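Local atomic coordinates of N(2),N(2)-dimethylguanosine tRNA methyltransferase (Pyrococcus horikoshii, PDB entry 2DUL), a protein that probably transfers two methyl groups from S-adenosyl-L-methionine to the N2 atom of guanine 26 in tRNAs, making N2-dimethylguanosine. Residues F146-L151 / A209-G214; G214-L219 / K232-A237. All blocks are in the same frame, centred on the assembly; numbering follows the deposited sequence.

Interaction 1: F146-L151 / A209-G214; sequences FLDTAL and AKYDLG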
# COMPACT_ATOMS: atom_id res chain seq x y z
N PHE A 146 -2.50 -11.89 9.06
CA PHE A 146 -3.30 -10.92 9.82
C PHE A 146 -4.46 -10.29 9.05
O PHE A 146 -5.31 -9.62 9.63
CB PHE A 146 -2.40 -9.77 10.32
CG PHE A 146 -1.21 -10.21 11.12
CD1 PHE A 146 -1.37 -10.72 12.41
CD2 PHE A 146 0.07 -10.13 10.59
CE1 PHE A 146 -0.27 -11.13 13.16
CE2 PHE A 146 1.19 -10.55 11.33
CZ PHE A 146 1.01 -11.05 12.62
N LEU A 147 -4.48 -10.49 7.73
CA LEU A 147 -5.50 -9.89 6.88
C LEU A 147 -6.96 -10.21 7.18
O LEU A 147 -7.80 -9.30 7.24
CB LEU A 147 -5.23 -10.21 5.41
CG LEU A 147 -6.26 -9.64 4.43
CD1 LEU A 147 -6.21 -8.11 4.46
CD2 LEU A 147 -5.98 -10.15 3.02
N ASP A 148 -7.28 -11.49 7.37
CA ASP A 148 -8.67 -11.85 7.62
C ASP A 148 -9.22 -11.22 8.89
O ASP A 148 -10.35 -10.73 8.92
CB ASP A 148 -8.84 -13.36 7.67
CG ASP A 148 -10.31 -13.77 7.63
OD1 ASP A 148 -10.98 -13.45 6.63
OD2 ASP A 148 -10.79 -14.40 8.59
N THR A 149 -8.42 -11.22 9.95
CA THR A 149 -8.87 -10.64 11.21
C THR A 149 -8.98 -9.12 11.10
O THR A 149 -9.90 -8.51 11.66
CB THR A 149 -7.93 -11.01 12.37
OG1 THR A 149 -7.80 -12.44 12.43
CG2 THR A 149 -8.49 -10.52 13.71
N ALA A 150 -8.07 -8.49 10.36
CA ALA A 150 -8.14 -7.04 10.20
C ALA A 150 -9.44 -6.68 9.49
O ALA A 150 -10.06 -5.65 9.78
CB ALA A 150 -6.95 -6.53 9.41
N LEU A 151 -9.86 -7.53 8.56
CA LEU A 151 -11.08 -7.30 7.80
C LEU A 151 -12.34 -7.41 8.67
O LEU A 151 -13.42 -6.99 8.25
CB LEU A 151 -11.16 -8.26 6.62
CG LEU A 151 -10.27 -7.87 5.44
CD1 LEU A 151 -10.18 -9.02 4.44
CD2 LEU A 151 -10.83 -6.62 4.76
N ALA A 209 -14.80 -10.09 0.49
CA ALA A 209 -16.11 -10.47 -0.06
C ALA A 209 -17.00 -11.31 0.85
O ALA A 209 -18.21 -11.08 0.89
CB ALA A 209 -15.93 -11.17 -1.43
N LYS A 210 -16.43 -12.28 1.56
CA LYS A 210 -17.26 -13.12 2.42
C LYS A 210 -17.98 -12.38 3.54
O LYS A 210 -18.95 -12.90 4.10
CB LYS A 210 -16.45 -14.29 2.99
CG LYS A 210 -15.34 -13.92 3.96
CD LYS A 210 -14.62 -15.19 4.42
CE LYS A 210 -13.40 -14.88 5.28
NZ LYS A 210 -12.37 -14.15 4.50
N TYR A 211 -17.53 -11.18 3.87
CA TYR A 211 -18.17 -10.39 4.92
C TYR A 211 -19.19 -9.44 4.29
O TYR A 211 -19.68 -8.52 4.94
CB TYR A 211 -17.12 -9.57 5.67
CG TYR A 211 -16.07 -10.45 6.33
CD1 TYR A 211 -16.43 -11.35 7.33
CD2 TYR A 211 -14.74 -10.40 5.92
CE1 TYR A 211 -15.48 -12.20 7.93
CE2 TYR A 211 -13.78 -11.25 6.51
CZ TYR A 211 -14.16 -12.14 7.51
OH TYR A 211 -13.24 -12.99 8.09
N ASP A 212 -19.49 -9.70 3.02
CA ASP A 212 -20.40 -8.86 2.25
C ASP A 212 -19.86 -7.43 2.23
O ASP A 212 -20.58 -6.46 2.46
CB ASP A 212 -21.82 -8.91 2.82
CG ASP A 212 -22.49 -10.26 2.59
OD1 ASP A 212 -22.06 -11.00 1.68
OD2 ASP A 212 -23.46 -10.58 3.31
N LEU A 213 -18.56 -7.33 1.97
CA LEU A 213 -17.87 -6.05 1.90
C LEU A 213 -17.15 -5.96 0.56
O LEU A 213 -16.65 -6.96 0.05
CB LEU A 213 -16.81 -5.93 3.00
CG LEU A 213 -17.25 -5.90 4.46
CD1 LEU A 213 -16.01 -5.96 5.35
CD2 LEU A 213 -18.08 -4.63 4.73
N GLY A 214 -17.11 -4.76 0.00
CA GLY A 214 -16.40 -4.54 -1.24
C GLY A 214 -15.28 -3.58 -0.89
O GLY A 214 -15.12 -3.24 0.28

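Interaction 2: G214-L219 / K232-A237; sequences GIDVIL and KLKDGA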
# COMPACT_ATOMS: atom_id res chain seq x y z
N GLY A 214 -17.11 -4.76 0.00
CA GLY A 214 -16.40 -4.54 -1.24
C GLY A 214 -15.28 -3.58 -0.89
O GLY A 214 -15.12 -3.24 0.28
N ILE A 215 -14.51 -3.14 -1.88
CA ILE A 215 -13.46 -2.18 -1.62
C ILE A 215 -13.30 -1.18 -2.75
O ILE A 215 -13.67 -1.45 -3.90
CB ILE A 215 -12.05 -2.84 -1.43
CG1 ILE A 215 -11.61 -3.52 -2.73
CG2 ILE A 215 -12.07 -3.82 -0.26
CD1 ILE A 215 -10.12 -3.85 -2.79
N ASP A 216 -12.77 -0.02 -2.39
CA ASP A 216 -12.45 1.04 -3.33
C ASP A 216 -11.00 1.32 -3.00
O ASP A 216 -10.65 1.46 -1.82
CB ASP A 216 -13.26 2.31 -3.08
CG ASP A 216 -14.59 2.32 -3.81
OD1 ASP A 216 -14.72 1.59 -4.82
OD2 ASP A 216 -15.49 3.08 -3.40
N VAL A 217 -10.13 1.36 -4.00
CA VAL A 217 -8.73 1.63 -3.72
C VAL A 217 -8.53 3.13 -3.54
O VAL A 217 -8.94 3.92 -4.38
CB VAL A 217 -7.82 1.14 -4.86
CG1 VAL A 217 -6.37 1.48 -4.55
CG2 VAL A 217 -7.98 -0.36 -5.05
N ILE A 218 -7.92 3.51 -2.42
CA ILE A 218 -7.65 4.91 -2.16
C ILE A 218 -6.30 5.23 -2.80
O ILE A 218 -6.16 6.20 -3.54
CB ILE A 218 -7.56 5.18 -0.64
CG1 ILE A 218 -8.92 4.92 0.01
CG2 ILE A 218 -7.10 6.61 -0.40
CD1 ILE A 218 -8.88 4.87 1.53
N LEU A 219 -5.32 4.38 -2.51
CA LEU A 219 -3.98 4.54 -3.05
C LEU A 219 -3.19 3.26 -2.86
O LEU A 219 -3.14 2.71 -1.77
CB LEU A 219 -3.26 5.68 -2.31
CG LEU A 219 -1.75 5.81 -2.57
CD1 LEU A 219 -1.51 6.15 -4.04
CD2 LEU A 219 -1.16 6.88 -1.67
N LYS A 232 -10.68 1.42 0.98
CA LYS A 232 -11.86 1.86 1.71
C LYS A 232 -12.87 0.73 1.60
O LYS A 232 -13.27 0.35 0.51
CB LYS A 232 -12.44 3.13 1.07
CG LYS A 232 -13.74 3.61 1.70
CD LYS A 232 -13.53 4.15 3.11
CE LYS A 232 -14.79 4.84 3.62
NZ LYS A 232 -14.64 5.40 4.99
N LEU A 233 -13.28 0.19 2.74
CA LEU A 233 -14.24 -0.90 2.74
C LEU A 233 -15.63 -0.37 2.38
O LEU A 233 -16.03 0.71 2.82
CB LEU A 233 -14.26 -1.58 4.12
CG LEU A 233 -12.91 -2.20 4.52
CD1 LEU A 233 -13.00 -2.80 5.91
CD2 LEU A 233 -12.52 -3.27 3.51
N LYS A 234 -16.35 -1.14 1.57
CA LYS A 234 -17.70 -0.78 1.14
C LYS A 234 -18.67 -1.79 1.75
O LYS A 234 -18.47 -3.00 1.64
CB LYS A 234 -17.78 -0.80 -0.38
CG LYS A 234 -16.65 -0.04 -1.07
CD LYS A 234 -16.65 1.44 -0.68
CE LYS A 234 -17.89 2.16 -1.19
NZ LYS A 234 -17.98 2.12 -2.68
N ASP A 235 -19.73 -1.29 2.39
CA ASP A 235 -20.69 -2.15 3.06
C ASP A 235 -21.87 -2.63 2.21
O ASP A 235 -22.73 -1.84 1.84
CB ASP A 235 -21.23 -1.44 4.30
CG ASP A 235 -22.06 -2.35 5.20
OD1 ASP A 235 -22.31 -3.51 4.82
OD2 ASP A 235 -22.46 -1.88 6.28
N GLY A 236 -21.90 -3.93 1.92
CA GLY A 236 -22.99 -4.49 1.13
C GLY A 236 -22.61 -5.66 0.24
O GLY A 236 -21.56 -5.65 -0.39
N ALA A 237 -23.49 -6.66 0.18
CA ALA A 237 -23.26 -7.84 -0.65
C ALA A 237 -23.07 -7.44 -2.11
O ALA A 237 -22.16 -7.93 -2.78
CB ALA A 237 -24.44 -8.81 -0.52

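Interaction 1: F146-L151 / A209-G214
Leu-151 and Tyr-211 bring the backbones nearest, with CA atoms 8.3 Å apart, where helix 144-153 meets the type I turn from Ala-209 to Asp-212 that leads into strand 213-223. Asp-148 OD1 is gripped twice. Lys-210 NZ forms a 2.6 Å salt bridge with Asp-148 OD1, on the syn side but tilted out of the carboxylate plane. The hydroxyl of Tyr-211 donates to the same oxygen, with OH 2.7 Å from Asp-148 OD1. The two donors come from opposite faces of the carboxylate plane, so the oxygen is clamped between them. The carboxylate and the phenol ring are turned 31° apart, and OD1 lies at the ring edge. Asp-148 swings CG anti to the backbone N (chi1 -168°), which carries the carboxylate out to the turn. Lys-210 runs its chain over one ring face of Tyr-211, with CG 3.9 Å above the plane near the ring centre, then bends at its last torsion to deliver NZ to the acid. Arg-152 pairs with the other carboxylate oxygen, OD2, and also bonds Tyr-211 OH, so the acid sits among positive charges that would probably favour its ionised form. Beside this polar group Leu-151 CB lies 4.0 Å from Tyr-211 CE2, the one apolar side-chain contact. Leu-213 CD1 only brushes the Leu-151 carbonyl oxygen. Tyr-207 of helix 192-209 also packs on Asp-148 and Leu-151. The contact ties a helix to the loop entering an edge strand, within the alpha/beta sheet fold of class I-like methyltransferases.

Interaction 2: G214-L219 / K232-A237
Asp-216 OD2 forms a salt bridge with Lys-234 NZ at 2.8 Å, and the ammonium approaches from above the carboxylate plane. Lys-234 folds back to do this. Its chain bends at chi2, chi3 and chi4, each near -60°, and its CB and CG pass over the backbone of Gly-214, which has no side chain there. A methionine in its place would probably leave the Asp-216 carboxylate without this charged mate. The backbones pair antiparallel. Gly-214 and Lys-234 exchange two backbone hydrogen bonds, and Lys-234 N reaches Gly-214 O at 2.8 Å from above the carbonyl plane. Asp-216 and Lys-232 form the next hydrogen-bonded pair, where Lys-232 N meets Asp-216 O almost straight (174° at the hydrogen). Between them Ile-215 and Leu-233 are a non-hydrogen-bonded pair on the face opposite Asp-216, Lys-232 and Lys-234, with Ile-215 CG2 3.8 Å from Leu-233 CD2. Helix 192-209 covers Ile-215 on that face. Farther along, Ile-218 CD1 packs 4.0 Å from Lys-232 CB, while Lys-232 NZ bonds the carbonyl of Arg-157. Where Ile-218 and Leu-219 both pair opposite Phe-230, the antiparallel hairpin carries a classic beta bulge; its strand 213-223 is outermost in the mixed sheet.

Gly-214 belongs to both contacts: it closes the 209-214 segment of interaction 1 and opens the strand pairing of interaction 2. The two centres lie about 10 Å apart. A probable hydrogen bond of 2.9 Å from Gly-236 N to Asp-212 O carries the strand pairing on into the turn. On the buried side, Leu-151 CD2 packs 3.9 Å from Leu-233 CD2, so helix 144-153 touches the hairpin directly. Interaction 1 lies nearer the cofactor region, with the Asp-148 side chain about 12 Å from that of Ala-121, a predicted S-adenosyl-L-methionine binding residue. Interaction 2 lies away from the predicted binding residues.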